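Local coordinates for molybdopterin biosynthesis moeA protein (Pyrococcus horikoshii, PDB 1WU2), which probably acts in molybdenum cofactor biosynthesis, where MoeA proteins are thought to insert molybdate into molybdopterin, at residues Ala57-Ala62 against Val103-Arg108; Leu332-Pro337 against Val357-Gly362. All blocks are in the same frame, centred on the assembly; numbering follows the deposited sequence.

Contact 1 of 2, residues Ala57-Ala62 against Val103-Arg108; sequences AVDGYA and VLTGTR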
loop_
_atom_site.group_PDB
_atom_site.type_symbol
_atom_site.label_atom_id
_atom_site.label_comp_id
_atom_site.label_asym_id
_atom_site.label_seq_id
_atom_site.Cartn_x
_atom_site.Cartn_y
_atom_site.Cartn_z
ATOM N N ALA A 57 -23.960 -25.589 -14.001
ATOM C CA ALA A 57 -22.718 -25.542 -13.226
ATOM C C ALA A 57 -22.063 -26.918 -13.133
ATOM O O ALA A 57 -20.962 -27.050 -12.605
ATOM C CB ALA A 57 -22.995 -25.003 -11.827
ATOM N N VAL A 58 -22.750 -27.933 -13.648
ATOM C CA VAL A 58 -22.292 -29.313 -13.573
ATOM C C VAL A 58 -22.808 -30.121 -14.773
ATOM O O VAL A 58 -23.809 -29.754 -15.393
ATOM C CB VAL A 58 -22.771 -29.952 -12.236
ATOM C CG1 VAL A 58 -24.260 -30.315 -12.290
ATOM C CG2 VAL A 58 -21.927 -31.154 -11.873
ATOM N N ASP A 59 -22.117 -31.209 -15.104
ATOM C CA ASP A 59 -22.611 -32.161 -16.098
ATOM C C ASP A 59 -23.767 -32.909 -15.460
ATOM O O ASP A 59 -23.569 -33.605 -14.466
ATOM C CB ASP A 59 -21.532 -33.169 -16.512
ATOM C CG ASP A 59 -20.261 -32.508 -17.006
ATOM O OD1 ASP A 59 -19.295 -33.236 -17.309
ATOM O OD2 ASP A 59 -20.126 -31.274 -17.118
ATOM N N GLY A 60 -24.969 -32.760 -16.008
ATOM C CA GLY A 60 -26.135 -33.395 -15.422
ATOM C C GLY A 60 -27.362 -33.442 -16.310
ATOM O O GLY A 60 -27.242 -33.548 -17.521
ATOM N N TYR A 61 -28.538 -33.381 -15.688
ATOM C CA TYR A 61 -29.813 -33.401 -16.396
ATOM C C TYR A 61 -30.660 -32.201 -15.979
ATOM O O TYR A 61 -30.956 -32.024 -14.799
ATOM C CB TYR A 61 -30.566 -34.697 -16.091
ATOM C CG TYR A 61 -29.856 -35.937 -16.580
ATOM C CD1 TYR A 61 -29.993 -36.367 -17.897
ATOM C CD2 TYR A 61 -29.040 -36.675 -15.730
ATOM C CE1 TYR A 61 -29.336 -37.502 -18.353
ATOM C CE2 TYR A 61 -28.382 -37.810 -16.174
ATOM C CZ TYR A 61 -28.533 -38.219 -17.488
ATOM O OH TYR A 61 -27.880 -39.344 -17.933
ATOM N N ALA A 62 -31.042 -31.377 -16.950
ATOM C CA ALA A 62 -31.902 -30.230 -16.699
ATOM C C ALA A 62 -33.341 -30.697 -16.477
ATOM O O ALA A 62 -33.993 -31.181 -17.398
ATOM C CB ALA A 62 -31.825 -29.253 -17.864
ATOM N N VAL A 103 -27.229 -32.289 -20.097
ATOM C CA VAL A 103 -26.369 -31.174 -20.479
ATOM C C VAL A 103 -24.959 -31.348 -19.921
ATOM O O VAL A 103 -24.711 -32.208 -19.081
ATOM C CB VAL A 103 -26.944 -29.822 -19.993
ATOM C CG1 VAL A 103 -28.216 -29.484 -20.750
ATOM C CG2 VAL A 103 -27.199 -29.827 -18.476
ATOM N N LEU A 104 -24.035 -30.533 -20.416
ATOM C CA LEU A 104 -22.690 -30.433 -19.856
ATOM C C LEU A 104 -22.548 -29.091 -19.150
ATOM O O LEU A 104 -23.408 -28.222 -19.284
ATOM C CB LEU A 104 -21.641 -30.558 -20.961
ATOM C CG LEU A 104 -21.572 -31.925 -21.651
ATOM C CD1 LEU A 104 -20.858 -31.817 -22.994
ATOM C CD2 LEU A 104 -20.884 -32.951 -20.761
ATOM N N THR A 105 -21.464 -28.930 -18.396
ATOM C CA THR A 105 -21.160 -27.669 -17.722
ATOM C C THR A 105 -20.931 -26.588 -18.771
ATOM O O THR A 105 -20.217 -26.814 -19.744
ATOM C CB THR A 105 -19.897 -27.808 -16.846
ATOM O OG1 THR A 105 -20.071 -28.860 -15.889
ATOM C CG2 THR A 105 -19.677 -26.561 -15.989
ATOM N N GLY A 106 -21.542 -25.423 -18.571
ATOM C CA GLY A 106 -21.466 -24.330 -19.524
ATOM C C GLY A 106 -22.679 -24.232 -20.438
ATOM O O GLY A 106 -22.971 -23.163 -20.971
ATOM N N THR A 107 -23.387 -25.345 -20.624
ATOM C CA THR A 107 -24.530 -25.391 -21.536
ATOM C C THR A 107 -25.682 -24.539 -21.011
ATOM O O THR A 107 -25.983 -24.557 -19.820
ATOM C CB THR A 107 -25.015 -26.841 -21.727
ATOM O OG1 THR A 107 -23.918 -27.682 -22.099
ATOM C CG2 THR A 107 -25.975 -26.953 -22.904
ATOM N N ARG A 108 -26.327 -23.805 -21.912
ATOM C CA ARG A 108 -27.463 -22.971 -21.555
ATOM C C ARG A 108 -28.610 -23.850 -21.077
ATOM O O ARG A 108 -28.924 -24.855 -21.706
ATOM C CB ARG A 108 -27.915 -22.140 -22.757
ATOM C CG ARG A 108 -28.958 -21.086 -22.421
ATOM C CD ARG A 108 -29.886 -20.775 -23.569
ATOM N NE ARG A 108 -29.247 -19.902 -24.548
ATOM C CZ ARG A 108 -29.579 -19.816 -25.833
ATOM N NH1 ARG A 108 -30.567 -20.548 -26.339
ATOM N NH2 ARG A 108 -28.913 -18.975 -26.616
HETATM O O HOH W 1 -18.466 -28.247 -13.312
#
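Gly60 and Val103 form an antiparallel hydrogen-bonded pair where strands 60-63 and 99-103 meet, in the mixed sheet of the MoeA N-terminal region. Gly60 N gives to Val103 O at 3.1 Å, and Val103 N returns a straighter bond (162°) to Gly60 O. The CG2 branch of Val103 lies near that same Gly60 O. Next to this pair, outside the two strands, a side chain takes over the contact. Asp59 OD2 receives two bonds from Thr105, from backbone N at 3.0 Å and from OG1 at 2.7 Å. The two donors approach from opposite faces of the carboxylate plane, both on the anti side of OD2. Asp59 chi1 (-55°) sets the carboxylate beside its own backbone N and within reach of Thr105. The other oxygen, OD1, lies against Leu104 CD2. Leu104 to Thr107 form a type II turn, in which Thr107 N and OG1 both bond to Leu104 O. On strand 60-63's other flank, Tyr61 pairs with Ile117 of strand 115-118. At the outer end of the contact, one water donates to Ala57 O at 2.9 Å and to Thr105 OG1, while Thr105 CG2 packs 3.7 Å from Ala57 O.

Contact 2 of 2, residues Leu332-Pro337 against Val357-Gly362; sequences LQDDIP and VIKKKG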
loop_
_atom_site.group_PDB
_atom_site.type_symbol
_atom_site.label_atom_id
_atom_site.label_comp_id
_atom_site.label_asym_id
_atom_site.label_seq_id
_atom_site.Cartn_x
_atom_site.Cartn_y
_atom_site.Cartn_z
ATOM N N LEU A 332 -0.382 -1.941 22.996
ATOM C CA LEU A 332 0.741 -1.021 23.106
ATOM C C LEU A 332 1.843 -1.610 23.989
ATOM O O LEU A 332 1.580 -2.033 25.108
ATOM C CB LEU A 332 0.252 0.310 23.674
ATOM C CG LEU A 332 1.117 1.553 23.481
ATOM C CD1 LEU A 332 1.347 1.859 22.014
ATOM C CD2 LEU A 332 0.447 2.731 24.179
ATOM N N GLN A 333 3.072 -1.630 23.477
ATOM C CA GLN A 333 4.202 -2.235 24.182
ATOM C C GLN A 333 4.722 -1.371 25.330
ATOM O O GLN A 333 5.129 -1.899 26.365
ATOM C CB GLN A 333 5.356 -2.520 23.212
ATOM C CG GLN A 333 6.445 -3.420 23.797
ATOM C CD GLN A 333 7.539 -3.756 22.798
ATOM O OE1 GLN A 333 7.256 -4.150 21.668
ATOM N NE2 GLN A 333 8.790 -3.603 23.215
ATOM N N ASP A 334 4.724 -0.055 25.131
ATOM C CA ASP A 334 5.334 0.881 26.077
ATOM C C ASP A 334 4.382 2.007 26.461
ATOM O O ASP A 334 3.399 2.263 25.771
ATOM C CB ASP A 334 6.607 1.488 25.473
ATOM C CG ASP A 334 7.460 0.463 24.739
ATOM O OD1 ASP A 334 7.976 -0.468 25.396
ATOM O OD2 ASP A 334 7.665 0.509 23.507
ATOM N N ASP A 335 4.691 2.678 27.567
ATOM C CA ASP A 335 3.943 3.856 27.995
ATOM C C ASP A 335 4.295 5.030 27.083
ATOM O O ASP A 335 5.460 5.212 26.723
ATOM C CB ASP A 335 4.283 4.230 29.445
ATOM C CG ASP A 335 3.975 3.117 30.439
ATOM O OD1 ASP A 335 4.749 2.948 31.407
ATOM O OD2 ASP A 335 2.991 2.364 30.342
ATOM N N ILE A 336 3.286 5.813 26.708
ATOM C CA ILE A 336 3.490 7.067 25.987
ATOM C C ILE A 336 2.930 8.218 26.818
ATOM O O ILE A 336 1.743 8.527 26.714
ATOM C CB ILE A 336 2.796 7.057 24.597
ATOM C CG1 ILE A 336 3.079 5.758 23.845
ATOM C CG2 ILE A 336 3.275 8.251 23.760
ATOM C CD1 ILE A 336 2.189 5.550 22.637
ATOM N N PRO A 337 3.758 8.853 27.644
ATOM C CA PRO A 337 3.336 10.088 28.312
ATOM C C PRO A 337 3.125 11.194 27.279
ATOM O O PRO A 337 3.849 11.249 26.287
ATOM C CB PRO A 337 4.499 10.407 29.262
ATOM C CG PRO A 337 5.661 9.637 28.756
ATOM C CD PRO A 337 5.129 8.458 28.017
ATOM N N VAL A 357 6.682 1.509 20.410
ATOM C CA VAL A 357 6.931 2.935 20.223
ATOM C C VAL A 357 8.410 3.215 19.946
ATOM O O VAL A 357 9.283 2.825 20.724
ATOM C CB VAL A 357 6.477 3.748 21.458
ATOM C CG1 VAL A 357 6.833 5.226 21.313
ATOM C CG2 VAL A 357 4.978 3.592 21.669
ATOM N N ILE A 358 8.679 3.883 18.827
ATOM C CA ILE A 358 10.006 4.416 18.541
ATOM C C ILE A 358 10.082 5.828 19.104
ATOM O O ILE A 358 9.365 6.723 18.652
ATOM C CB ILE A 358 10.282 4.431 17.022
ATOM C CG1 ILE A 358 10.188 3.016 16.453
ATOM C CG2 ILE A 358 11.666 5.012 16.723
ATOM C CD1 ILE A 358 8.951 2.786 15.669
ATOM N N LYS A 359 10.946 6.015 20.096
ATOM C CA LYS A 359 11.213 7.341 20.651
ATOM C C LYS A 359 12.552 7.844 20.136
ATOM O O LYS A 359 13.546 7.118 20.153
ATOM C CB LYS A 359 11.205 7.351 22.191
ATOM C CG LYS A 359 11.612 6.055 22.888
ATOM C CD LYS A 359 10.393 5.182 23.173
ATOM C CE LYS A 359 10.778 3.737 23.447
ATOM N NZ LYS A 359 9.584 2.893 23.749
ATOM N N LYS A 360 12.564 9.083 19.652
ATOM C CA LYS A 360 13.809 9.762 19.308
ATOM C C LYS A 360 13.612 11.291 19.323
ATOM O O LYS A 360 12.759 11.802 20.056
ATOM C CB LYS A 360 14.357 9.238 17.969
ATOM C CG LYS A 360 15.878 9.417 17.785
ATOM C CD LYS A 360 16.662 8.107 17.706
ATOM C CE LYS A 360 17.948 8.290 16.890
ATOM N NZ LYS A 360 19.001 7.285 17.211
ATOM N N LYS A 361 14.387 12.007 18.511
ATOM C CA LYS A 361 14.540 13.459 18.602
ATOM C C LYS A 361 14.195 14.072 17.219
ATOM O O LYS A 361 13.572 13.377 16.404
ATOM C CB LYS A 361 15.975 13.747 19.084
ATOM C CG LYS A 361 16.048 14.431 20.456
ATOM C CD LYS A 361 17.487 14.738 20.865
ATOM C CE LYS A 361 17.600 16.027 21.685
ATOM N NZ LYS A 361 18.447 17.056 21.004
ATOM N N GLY A 362 14.523 15.337 16.920
ATOM C CA GLY A 362 15.174 16.299 17.804
ATOM C C GLY A 362 16.236 17.151 17.121
ATOM O O GLY A 362 16.789 18.077 17.732
#
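Val357 meets two apolar side chains and one carboxylate of residues 332-337. Its CG2 branch does the apolar touching. Ile336 lays its CG1-CD1 arm against this methyl, with Ile336 CD1 3.5 Å from Val357 CG2. Leu332 reaches the same methyl less closely, its CD1 lying 4.0 Å from Val357 CG2. Both side chains cross the valine obliquely. The valine's chi1 of 176° puts CG1 anti to the backbone N and leaves CG2 as the branch facing Leu332 and Ile336. Ile346 of strand 343-351 touches both Ile336 and Val357, so the cluster continues into the sheet.

The polar half of the contact centres on Asp334. Its side chain meets that of Lys359 at about a right angle. OD2 is the oxygen used, and it forms a salt bridge with Lys359 NZ at 3.1 Å. OD1 of Asp334 stays farther from the amine, at 4.1 Å. The same OD2 also accepts a weak bond from Val357 N, 3.4 Å away. The lysine chain bends at chi2 (-92°) and turns back along its own segment. This brings Lys359 NZ to Val357 O at 3.0 Å as well as to the carboxylate. The ammonium thus links Asp334 to the Val357 carbonyl, while OD2 is only weakly bonded to the amide of that same valine. The nearby ammonium would probably favour a charged aspartate.

Strand 327-332 runs parallel to strand 354-357, and Gln333 continues the backbone bonding to Ala355. The chain then turns through Asp334 and Asp335 into the short strand 336-337, which pairs with strand 384-385. An apolar cluster and a salt bridge thus join the C-terminal ends of two neighbouring parallel strands in the mixed sheet of MoeA domain IV.

Overall arrangement
From the N terminus, the chain first passes through contact 1. It closes a loop of 40 residues between Ala62 and Val103, which includes strand 77-84, within the MoeA N-terminal region. The chain then runs through the probable molybdopterin-binding domain before contact 2 opens. Contact 2 closes a shorter loop of 19 residues, made largely of strands 343-351 and 354-357, in the C-terminal region. The two loops neither nest nor cross. The centres of contacts 1 and 2 are 62 Å apart. The nearest atoms of contacts 1 and 2 are about 47 Å apart. Contact 1 ties strand 60-63 to the end of strand 99-103 and the turn after it. Contact 2 ties the turn between strands 327-332 and 336-337 to the end of strand 354-357.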